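Local coordinates for secreted protein ASP-2 (Necator americanus, PDB 1U53) that is a secreted pathogenesis-related-1 (PR-1) protein of the CAP family and a hookworm vaccine antigen, its molecular activity not firmly established, at residues A[9-13]-A[147-151]; A[24-28]-A[50-54]; A[28-33]-A[190-194]; A[62-67]-A[159-163]. All blocks are in the same frame, centred on the assembly; numbering follows the deposited sequence.

Contact 1: A[9-13]-A[147-151]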
loop_
_atom_site.group_PDB
_atom_site.type_symbol
_atom_site.label_atom_id
_atom_site.label_comp_id
_atom_site.label_asym_id
_atom_site.label_seq_id
_atom_site.Cartn_x
_atom_site.Cartn_y
_atom_site.Cartn_z
ATOM N N ASP A 9 -16.409 -7.083 14.060
ATOM C CA ASP A 9 -16.792 -8.319 13.385
ATOM C C ASP A 9 -17.659 -7.855 12.244
ATOM O O ASP A 9 -18.892 -7.942 12.281
ATOM C CB ASP A 9 -17.560 -9.178 14.392
ATOM C CG ASP A 9 -17.881 -10.550 13.889
ATOM O OD1 ASP A 9 -17.312 -10.990 12.864
ATOM O OD2 ASP A 9 -18.708 -11.197 14.570
ATOM N N ASN A 10 -17.006 -7.297 11.224
ATOM C CA ASN A 10 -17.707 -6.550 10.166
ATOM C C ASN A 10 -17.634 -7.186 8.766
ATOM O O ASN A 10 -17.986 -6.520 7.761
ATOM C CB ASN A 10 -17.153 -5.107 10.101
ATOM C CG ASN A 10 -15.684 -5.083 9.689
ATOM O OD1 ASN A 10 -15.153 -6.123 9.307
ATOM N ND2 ASN A 10 -15.023 -3.896 9.758
ATOM N N GLY A 11 -17.228 -8.453 8.707
ATOM C CA GLY A 11 -17.137 -9.181 7.418
ATOM C C GLY A 11 -15.725 -9.296 6.894
ATOM O O GLY A 11 -15.434 -10.105 6.026
ATOM N N MET A 12 -14.835 -8.478 7.419
ATOM C CA MET A 12 -13.435 -8.579 7.063
ATOM C C MET A 12 -12.797 -9.627 7.977
ATOM O O MET A 12 -13.077 -9.641 9.168
ATOM C CB MET A 12 -12.810 -7.200 7.292
ATOM C CG MET A 12 -11.436 -7.099 6.838
ATOM S SD MET A 12 -11.175 -7.530 5.079
ATOM C CE MET A 12 -9.426 -7.148 5.125
ATOM N N SER A 13 -11.964 -10.533 7.453
ATOM C CA SER A 13 -11.419 -11.545 8.335
ATOM C C SER A 13 -10.074 -11.126 8.912
ATOM O O SER A 13 -9.322 -10.365 8.258
ATOM C CB SER A 13 -11.238 -12.872 7.566
ATOM O OG SER A 13 -10.265 -12.702 6.532
ATOM N N GLY A 147 -5.562 0.369 6.312
ATOM C CA GLY A 147 -6.816 -0.307 6.693
ATOM C C GLY A 147 -7.481 -0.699 5.383
ATOM O O GLY A 147 -7.538 0.123 4.476
ATOM N N CYS A 148 -7.975 -1.938 5.265
ATOM C CA CYS A 148 -8.553 -2.374 4.000
ATOM C C CYS A 148 -9.850 -3.127 4.201
ATOM O O CYS A 148 -10.133 -3.604 5.284
ATOM C CB CYS A 148 -7.560 -3.332 3.301
ATOM S SG CYS A 148 -5.856 -2.723 3.208
ATOM N N TYR A 149 -10.585 -3.300 3.113
ATOM C CA TYR A 149 -11.790 -4.128 3.168
ATOM C C TYR A 149 -11.953 -4.852 1.845
ATOM O O TYR A 149 -11.677 -4.269 0.778
ATOM C CB TYR A 149 -13.007 -3.255 3.480
ATOM C CG TYR A 149 -14.230 -4.046 3.924
ATOM C CD1 TYR A 149 -14.423 -4.350 5.277
ATOM C CD2 TYR A 149 -15.161 -4.513 2.990
ATOM C CE1 TYR A 149 -15.513 -5.112 5.661
ATOM C CE2 TYR A 149 -16.243 -5.260 3.376
ATOM C CZ TYR A 149 -16.428 -5.552 4.710
ATOM O OH TYR A 149 -17.547 -6.279 5.110
ATOM N N VAL A 150 -12.422 -6.104 1.907
ATOM C CA VAL A 150 -12.713 -6.949 0.733
ATOM C C VAL A 150 -14.177 -7.277 0.775
ATOM O O VAL A 150 -14.686 -7.808 1.805
ATOM C CB VAL A 150 -11.936 -8.257 0.766
ATOM C CG1 VAL A 150 -12.251 -9.120 -0.459
ATOM C CG2 VAL A 150 -10.410 -7.982 0.908
ATOM N N GLU A 151 -14.867 -6.931 -0.308
ATOM C CA GLU A 151 -16.308 -7.156 -0.409
ATOM C C GLU A 151 -16.618 -8.112 -1.533
ATOM O O GLU A 151 -16.152 -7.925 -2.649
ATOM C CB GLU A 151 -17.022 -5.829 -0.682
ATOM C CG GLU A 151 -18.569 -5.929 -0.801
ATOM C CD GLU A 151 -19.309 -6.262 0.491
ATOM O OE1 GLU A 151 -18.670 -6.559 1.514
ATOM O OE2 GLU A 151 -20.580 -6.278 0.456
#
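The Asx turn made by N10, in the loop that leads into helix 14-32, lies against the end of Y149 on strand 145-152, part of the central sheet of the CAP alpha-beta-alpha sandwich. N10 OD1 accepts from M12 N at 3.0 Å; with chi1 at 64°, CG sits between the backbone N and the carbonyl carbon, which folds the amide back over its own chain. The folded loop presents N10 O to the phenol, and Y149 OH donates to it at 2.7 Å, the carbonyl lying at the ring edge, near its plane. The same hydroxyl also bonds to K68 NZ, while N10 ND2 turns to E60, so both groups have a second polar partner. The N10 side-chain amide and the Y149 ring stand 78° apart. A tyrosine suits this site because its ring spans the distance from strand to loop and its hydroxyl bonds to the loop backbone. G11 CA packs 3.7 Å from Y149 OH; glycine suits both the positive phi of 102° and the closeness of the hydroxyl, which leaves no space for a CB. M12 supplies the apolar half: its CB rests 3.8 Å from Y149 CE1, and its sulfur makes an oblique Met-aromatic contact with the ring. The flexible thioether then reaches the strand backbone itself, M12 SD taking a weak bond from V150 N at 3.7 Å and M12 CE lying 3.6 Å from C148 O.

Contact 2: A[24-28]-A[50-54]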
loop_
_atom_site.group_PDB
_atom_site.type_symbol
_atom_site.label_atom_id
_atom_site.label_comp_id
_atom_site.label_asym_id
_atom_site.label_seq_id
_atom_site.Cartn_x
_atom_site.Cartn_y
_atom_site.Cartn_z
ATOM N N HIS A 24 2.215 -5.637 3.030
ATOM C CA HIS A 24 2.719 -4.259 2.872
ATOM C C HIS A 24 4.070 -4.042 3.519
ATOM O O HIS A 24 4.981 -3.434 2.921
ATOM C CB HIS A 24 1.719 -3.226 3.392
ATOM C CG HIS A 24 0.645 -2.874 2.395
ATOM N ND1 HIS A 24 -0.404 -3.709 2.071
ATOM C CD2 HIS A 24 0.460 -1.739 1.676
ATOM C CE1 HIS A 24 -1.174 -3.116 1.167
ATOM N NE2 HIS A 24 -0.664 -1.915 0.915
ATOM N N ASN A 25 4.229 -4.522 4.760
ATOM C CA ASN A 25 5.526 -4.301 5.432
ATOM C C ASN A 25 6.655 -5.103 4.813
ATOM O O ASN A 25 7.786 -4.609 4.701
ATOM C CB ASN A 25 5.430 -4.556 6.913
ATOM C CG ASN A 25 4.794 -3.401 7.622
ATOM O OD1 ASN A 25 5.015 -2.263 7.243
ATOM N ND2 ASN A 25 3.963 -3.689 8.628
ATOM N N SER A 26 6.333 -6.304 4.356
ATOM C CA SER A 26 7.314 -7.135 3.654
ATOM C C SER A 26 7.855 -6.427 2.400
ATOM O O SER A 26 9.037 -6.411 2.146
ATOM C CB SER A 26 6.624 -8.416 3.187
ATOM O OG SER A 26 7.493 -9.235 2.405
ATOM N N LEU A 27 6.954 -5.911 1.589
ATOM C CA LEU A 27 7.331 -5.310 0.327
ATOM C C LEU A 27 7.998 -3.960 0.564
ATOM O O LEU A 27 8.986 -3.635 -0.135
ATOM C CB LEU A 27 6.074 -5.186 -0.551
ATOM C CG LEU A 27 5.522 -6.536 -1.018
ATOM C CD1 LEU A 27 4.124 -6.418 -1.626
ATOM C CD2 LEU A 27 6.453 -7.153 -2.047
ATOM N N ARG A 28 7.497 -3.181 1.537
ATOM C CA ARG A 28 8.269 -1.977 1.937
ATOM C C ARG A 28 9.689 -2.351 2.301
ATOM O O ARG A 28 10.646 -1.626 1.972
ATOM C CB ARG A 28 7.553 -1.270 3.105
ATOM C CG ARG A 28 6.303 -0.625 2.579
ATOM C CD ARG A 28 5.348 -0.168 3.705
ATOM N NE ARG A 28 5.846 1.003 4.464
ATOM C CZ ARG A 28 5.627 2.280 4.125
ATOM N NH1 ARG A 28 4.959 2.610 3.010
ATOM N NH2 ARG A 28 6.108 3.242 4.900
ATOM N N MET A 50 12.453 4.008 5.749
ATOM C CA MET A 50 11.131 3.496 5.380
ATOM C C MET A 50 10.386 3.054 6.648
ATOM O O MET A 50 10.868 2.189 7.409
ATOM C CB MET A 50 11.332 2.308 4.432
ATOM C CG MET A 50 10.053 1.660 3.974
ATOM S SD MET A 50 9.079 2.679 2.841
ATOM C CE MET A 50 10.030 2.568 1.320
ATOM N N LYS A 51 9.199 3.618 6.866
ATOM C CA LYS A 51 8.522 3.383 8.132
ATOM C C LYS A 51 7.668 2.110 8.071
ATOM O O LYS A 51 7.087 1.778 7.023
ATOM C CB LYS A 51 7.689 4.618 8.521
ATOM C CG LYS A 51 8.540 5.914 8.524
ATOM C CD LYS A 51 7.815 7.047 9.285
ATOM C CE LYS A 51 8.782 8.252 9.562
ATOM N NZ LYS A 51 7.962 9.387 10.081
ATOM N N THR A 52 7.628 1.422 9.207
ATOM C CA THR A 52 6.688 0.298 9.392
ATOM C C THR A 52 5.244 0.810 9.445
ATOM O O THR A 52 4.943 1.811 10.148
ATOM C CB THR A 52 7.020 -0.422 10.725
ATOM O OG1 THR A 52 8.374 -0.876 10.701
ATOM C CG2 THR A 52 6.179 -1.657 10.874
ATOM N N MET A 53 4.346 0.102 8.755
ATOM C CA MET A 53 2.919 0.357 8.860
ATOM C C MET A 53 2.270 -0.431 10.009
ATOM O O MET A 53 2.732 -1.512 10.414
ATOM C CB MET A 53 2.164 -0.009 7.572
ATOM C CG MET A 53 2.454 0.897 6.404
ATOM S SD MET A 53 1.674 0.229 4.930
ATOM C CE MET A 53 1.650 1.676 3.884
ATOM N N ALA A 54 1.207 0.168 10.562
ATOM C CA ALA A 54 0.355 -0.490 11.550
ATOM C C ALA A 54 -1.049 -0.545 10.975
ATOM O O ALA A 54 -1.447 0.348 10.233
ATOM C CB ALA A 54 0.291 0.314 12.856
#
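R28 of helix 14-32 lies sandwiched between two methionines of the loop 50-54, with M50 SD over one face of its guanidinium and M53 CG over the other. M50 bends at chi2 and chi3, which brings SD over the centre of its face, 3.6 Å above the plane. M53 stays extended beyond CG and runs across the arginine at about a right angle, placing CG over the rim of the other face and CE 3.5 Å from R28 NH1. In the plane between them, K51 O is gripped side-on by two nitrogens: R28 NE at 2.9 Å, almost straight in line with the carbonyl, and R28 NH2 at 2.8 Å from one side. One turn earlier N25 presents its amide to the loop as a second strand would. N25 OD1 takes the M53 N-H at 2.9 Å on an in-plane lone pair, with 167° at the hydrogen, and N25 ND2 returns a bond to M53 O at 3.1 Å. Asparagine suits this place because its short amide carries both donor and acceptor. M53 SD also rests 3.8 Å from H24 CB, oblique to an imidazole whose NE2 bonds to Y163. R28 NH1 bonds to W140 O and M138 O as well, so the polarisable sulfur of M50 and several backbone carbonyl dipoles probably share in stabilising this buried cation.

Contact 3: A[28-33]-A[190-194]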
loop_
_atom_site.group_PDB
_atom_site.type_symbol
_atom_site.label_atom_id
_atom_site.label_comp_id
_atom_site.label_asym_id
_atom_site.label_seq_id
_atom_site.Cartn_x
_atom_site.Cartn_y
_atom_site.Cartn_z
ATOM N N ARG A 28 7.497 -3.181 1.537
ATOM C CA ARG A 28 8.269 -1.977 1.937
ATOM C C ARG A 28 9.689 -2.351 2.301
ATOM O O ARG A 28 10.646 -1.626 1.972
ATOM C CB ARG A 28 7.553 -1.270 3.105
ATOM C CG ARG A 28 6.303 -0.625 2.579
ATOM C CD ARG A 28 5.348 -0.168 3.705
ATOM N NE ARG A 28 5.846 1.003 4.464
ATOM C CZ ARG A 28 5.627 2.280 4.125
ATOM N NH1 ARG A 28 4.959 2.610 3.010
ATOM N NH2 ARG A 28 6.108 3.242 4.900
ATOM N N SER A 29 9.831 -3.470 3.026
ATOM C CA SER A 29 11.163 -3.868 3.479
ATOM C C SER A 29 12.024 -4.268 2.286
ATOM O O SER A 29 13.168 -3.830 2.167
ATOM C CB SER A 29 11.091 -5.027 4.518
ATOM O OG SER A 29 12.376 -5.649 4.717
ATOM N N SER A 30 11.472 -5.072 1.385
ATOM C CA SER A 30 12.230 -5.413 0.155
ATOM C C SER A 30 12.724 -4.184 -0.595
ATOM O O SER A 30 13.862 -4.136 -1.023
ATOM C CB SER A 30 11.414 -6.293 -0.789
ATOM O OG SER A 30 10.433 -5.593 -1.549
ATOM N N VAL A 31 11.862 -3.188 -0.779
ATOM C CA VAL A 31 12.284 -1.974 -1.464
ATOM C C VAL A 31 13.396 -1.296 -0.649
ATOM O O VAL A 31 14.436 -0.930 -1.196
ATOM C CB VAL A 31 11.080 -1.008 -1.646
ATOM C CG1 VAL A 31 11.566 0.398 -2.060
ATOM C CG2 VAL A 31 10.098 -1.630 -2.605
ATOM N N ALA A 32 13.176 -1.103 0.644
ATOM C CA ALA A 32 14.126 -0.378 1.493
ATOM C C ALA A 32 15.512 -1.018 1.505
ATOM O O ALA A 32 16.542 -0.315 1.531
ATOM C CB ALA A 32 13.553 -0.219 2.916
ATOM N N LEU A 33 15.580 -2.339 1.433
ATOM C CA LEU A 33 16.857 -3.041 1.492
ATOM C C LEU A 33 17.557 -3.122 0.144
ATOM O O LEU A 33 18.666 -3.712 0.020
ATOM C CB LEU A 33 16.565 -4.473 1.974
ATOM C CG LEU A 33 16.085 -4.623 3.416
ATOM C CD1 LEU A 33 15.681 -6.072 3.728
ATOM C CD2 LEU A 33 17.181 -4.195 4.380
ATOM N N GLU A 190 16.747 -6.109 10.904
ATOM C CA GLU A 190 16.417 -7.254 10.063
ATOM C C GLU A 190 15.725 -6.797 8.776
ATOM O O GLU A 190 16.025 -7.264 7.669
ATOM C CB GLU A 190 15.488 -8.183 10.846
ATOM C CG GLU A 190 16.115 -8.762 12.106
ATOM C CD GLU A 190 17.233 -9.735 11.780
ATOM O OE1 GLU A 190 16.970 -10.663 10.964
ATOM O OE2 GLU A 190 18.364 -9.557 12.312
ATOM N N LYS A 191 14.807 -5.860 8.911
ATOM C CA LYS A 191 14.005 -5.500 7.751
ATOM C C LYS A 191 14.351 -4.177 7.075
ATOM O O LYS A 191 13.816 -3.901 6.023
ATOM C CB LYS A 191 12.536 -5.528 8.120
ATOM C CG LYS A 191 12.088 -6.861 8.784
ATOM C CD LYS A 191 10.914 -6.605 9.669
ATOM C CE LYS A 191 10.482 -7.833 10.525
ATOM N NZ LYS A 191 11.172 -7.843 11.902
ATOM N N GLY A 192 15.234 -3.362 7.664
ATOM C CA GLY A 192 15.498 -2.044 7.105
ATOM C C GLY A 192 14.296 -1.144 7.261
ATOM O O GLY A 192 14.118 -0.234 6.461
ATOM N N LEU A 193 13.493 -1.371 8.293
ATOM C CA LEU A 193 12.298 -0.566 8.536
ATOM C C LEU A 193 12.428 0.215 9.839
ATOM O O LEU A 193 12.949 -0.310 10.824
ATOM C CB LEU A 193 11.035 -1.445 8.641
ATOM C CG LEU A 193 10.651 -2.194 7.366
ATOM C CD1 LEU A 193 9.408 -3.084 7.609
ATOM C CD2 LEU A 193 10.412 -1.198 6.255
ATOM N N CYS A 194 11.926 1.442 9.826
ATOM C CA CYS A 194 11.888 2.330 10.995
ATOM C C CYS A 194 10.544 2.250 11.718
ATOM O O CYS A 194 9.488 2.331 11.088
ATOM C CB CYS A 194 12.023 3.741 10.466
ATOM S SG CYS A 194 12.791 4.865 11.569
#
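S29 OG gives its hydrogen to K191 O at 2.6 Å, the hydrogen bond that joins the C-terminal end of helix 14-32 to the turn of a small antiparallel hairpin, strands 187-188 and 193-194, that carries a G1 beta bulge. The bond uses an in-plane lone pair of the carbonyl, with a C=O...OG angle of 122°. It is the side-chain torsion of S29 that aims the hydroxyl: at chi1 166°, OG lies opposite the backbone N and points out from the helix flank to the hairpin. A small residue fits here, for S29 OG also lies only 3.4 Å from K191 CB. The charged end of K191 leads elsewhere, to a salt bridge with D188. The bulge sets the two residues G192 and L193 against the single residue D188, and the positive phi of G192, 69°, is a conformation that glycine adopts easily. Its lack of a side chain also leaves room for the isobutyl group of L33, whose CD2 comes 3.9 Å from G192 CA and whose CG lies 3.5 Å from K191 O. The small methyl of A32 fits against the same turn, with A32 CB 3.6 Å from G192 O. L193 closes the apolar side, its branched end spread along the helix flank. The disulfide of C194 with C184 ties the following residue to the rest of this C-terminal region. L193 CD1 touches S29 CB at 4.0 Å, and L193 CD2 meets S29 CA at 3.9 Å.

Contact 4: A[62-67]-A[159-163]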
loop_
_atom_site.group_PDB
_atom_site.type_symbol
_atom_site.label_atom_id
_atom_site.label_comp_id
_atom_site.label_asym_id
_atom_site.label_seq_id
_atom_site.Cartn_x
_atom_site.Cartn_y
_atom_site.Cartn_z
ATOM N N THR A 62 -13.360 3.380 6.723
ATOM C CA THR A 62 -13.584 4.190 5.498
ATOM C C THR A 62 -13.299 3.414 4.198
ATOM O O THR A 62 -13.968 3.601 3.197
ATOM C CB THR A 62 -12.829 5.550 5.545
ATOM O OG1 THR A 62 -11.501 5.395 6.050
ATOM C CG2 THR A 62 -13.626 6.537 6.446
ATOM N N ALA A 63 -12.322 2.509 4.218
ATOM C CA ALA A 63 -12.129 1.631 3.055
ATOM C C ALA A 63 -13.376 0.796 2.795
ATOM O O ALA A 63 -13.848 0.643 1.636
ATOM C CB ALA A 63 -10.901 0.735 3.270
ATOM N N MET A 64 -13.940 0.255 3.876
ATOM C CA MET A 64 -15.227 -0.437 3.850
ATOM C C MET A 64 -16.359 0.373 3.245
ATOM O O MET A 64 -17.167 -0.154 2.464
ATOM C CB MET A 64 -15.620 -0.896 5.281
ATOM C CG MET A 64 -16.917 -1.695 5.294
ATOM S SD MET A 64 -17.282 -2.150 7.014
ATOM C CE MET A 64 -17.692 -0.556 7.720
ATOM N N ASN A 65 -16.462 1.654 3.632
ATOM C CA ASN A 65 -17.506 2.502 3.105
ATOM C C ASN A 65 -17.437 2.551 1.572
ATOM O O ASN A 65 -18.458 2.669 0.922
ATOM C CB ASN A 65 -17.378 3.921 3.662
ATOM C CG ASN A 65 -17.724 4.008 5.133
ATOM O OD1 ASN A 65 -18.281 3.066 5.695
ATOM N ND2 ASN A 65 -17.344 5.114 5.784
ATOM N N ASN A 66 -16.228 2.494 1.003
ATOM C CA ASN A 66 -16.085 2.436 -0.446
ATOM C C ASN A 66 -16.449 1.053 -0.940
ATOM O O ASN A 66 -17.370 0.882 -1.752
ATOM C CB ASN A 66 -14.624 2.780 -0.830
ATOM C CG ASN A 66 -14.376 2.780 -2.348
ATOM O OD1 ASN A 66 -15.121 2.173 -3.105
ATOM N ND2 ASN A 66 -13.302 3.464 -2.789
ATOM N N ALA A 67 -15.758 0.054 -0.416
ATOM C CA ALA A 67 -16.006 -1.334 -0.892
ATOM C C ALA A 67 -17.479 -1.701 -0.879
ATOM O O ALA A 67 -17.918 -2.312 -1.810
ATOM C CB ALA A 67 -15.200 -2.330 -0.088
ATOM N N VAL A 159 -11.729 -4.856 -3.644
ATOM C CA VAL A 159 -10.771 -4.645 -2.549
ATOM C C VAL A 159 -10.420 -3.190 -2.530
ATOM O O VAL A 159 -10.030 -2.618 -3.558
ATOM C CB VAL A 159 -9.469 -5.419 -2.817
ATOM C CG1 VAL A 159 -8.402 -5.136 -1.772
ATOM C CG2 VAL A 159 -9.771 -6.944 -2.925
ATOM N N VAL A 160 -10.477 -2.611 -1.355
ATOM C CA VAL A 160 -10.052 -1.239 -1.173
ATOM C C VAL A 160 -9.120 -1.190 0.015
ATOM O O VAL A 160 -9.464 -1.660 1.089
ATOM C CB VAL A 160 -11.298 -0.362 -0.868
ATOM C CG1 VAL A 160 -10.914 1.117 -0.619
ATOM C CG2 VAL A 160 -12.268 -0.403 -2.026
ATOM N N CYS A 161 -7.929 -0.594 -0.158
ATOM C CA CYS A 161 -7.086 -0.238 0.996
ATOM C C CYS A 161 -6.969 1.282 1.113
ATOM O O CYS A 161 -6.892 1.969 0.089
ATOM C CB CYS A 161 -5.664 -0.767 0.823
ATOM S SG CYS A 161 -5.542 -2.548 1.150
ATOM N N GLN A 162 -6.993 1.808 2.330
ATOM C CA GLN A 162 -6.701 3.237 2.488
ATOM C C GLN A 162 -5.457 3.395 3.365
ATOM O O GLN A 162 -5.077 2.481 4.075
ATOM C CB GLN A 162 -7.920 4.031 3.006
ATOM C CG GLN A 162 -8.954 4.159 1.892
ATOM C CD GLN A 162 -10.319 4.705 2.320
ATOM O OE1 GLN A 162 -10.504 5.050 3.482
ATOM N NE2 GLN A 162 -11.271 4.807 1.362
ATOM N N TYR A 163 -4.863 4.593 3.314
ATOM C CA TYR A 163 -3.464 4.815 3.710
ATOM C C TYR A 163 -3.356 6.164 4.425
ATOM O O TYR A 163 -3.724 7.216 3.828
ATOM C CB TYR A 163 -2.634 4.902 2.418
ATOM C CG TYR A 163 -2.548 3.575 1.706
ATOM C CD1 TYR A 163 -1.505 2.695 1.980
ATOM C CD2 TYR A 163 -3.476 3.225 0.726
ATOM C CE1 TYR A 163 -1.444 1.443 1.310
ATOM C CE2 TYR A 163 -3.410 1.974 0.041
ATOM C CZ TYR A 163 -2.385 1.132 0.306
ATOM O OH TYR A 163 -2.375 -0.083 -0.349
HETATM O O HOH W 1 -14.143 5.894 1.623
#
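Q162 turns CG away from its own carbonyl carbon (chi1 -73°) and then runs extended, which carries its amide off the sheet to helix 57-67. In T62, chi1 43° sets OG1 between the backbone N and the carbonyl carbon, where it meets Q162 OE1, and the two side chains cross at about a right angle. T62 OG1 donates to Q162 OE1 at 2.8 Å, nearly head-on to the amide carbonyl; V59 O is also in bonding range of this hydroxyl, so the two carbonyl oxygens probably share its proton. The other end of the amide is bridged to the same residue: one water accepts from Q162 NE2 at 3.1 Å and donates to T62 O at 2.8 Å. NE2 has a further partner in E85, so glutamine suits this place, having both a donor and an acceptor at the end of a long chain. V160, whose two branches reach the helix between A63, N66 and A67, fills the apolar part. V160 CG1 packs 3.9 Å from A63 CB, and V160 CG2 lies 4.0 Å from A67 CB. With these two small alanines one turn apart, the axes of 62-67 and 159-163 approach to 7.5 Å, their directions 149° apart. N66 lays CG 3.8 Å from V160 CG2, while its polar atoms bond outside this pair, OD1 to Y158 and ND2 to E85 and K73. Helix 57-67 thus lies over one sheet face. V159 and C161 point away from it and pack on helix 97-109, which layers the opposite face of this alpha-beta-alpha sandwich.

Overall arrangement
From the N terminus, residues 9-13 open contact 1, which closes only at strand 145-152. Within that span, helix 14-32 makes contact 2 with the loop 50-54, a short closure nested inside contact 1. The end of the same helix packs on 190-194 of the C-terminal hairpin in contact 3, crossing both contact 1 and contact 2. Contact 4, from helix 57-67 to strand 157-164, follows contact 2 in series, crosses contact 1 and is nested inside contact 3. Contacts 1 and 4 meet through neighbouring strands and the C148-C161 disulfide; contacts 2 and 3 share R28. The H24-Y163 bond joins contact 2 to contact 4, which lie on opposite sides of the chain's centre.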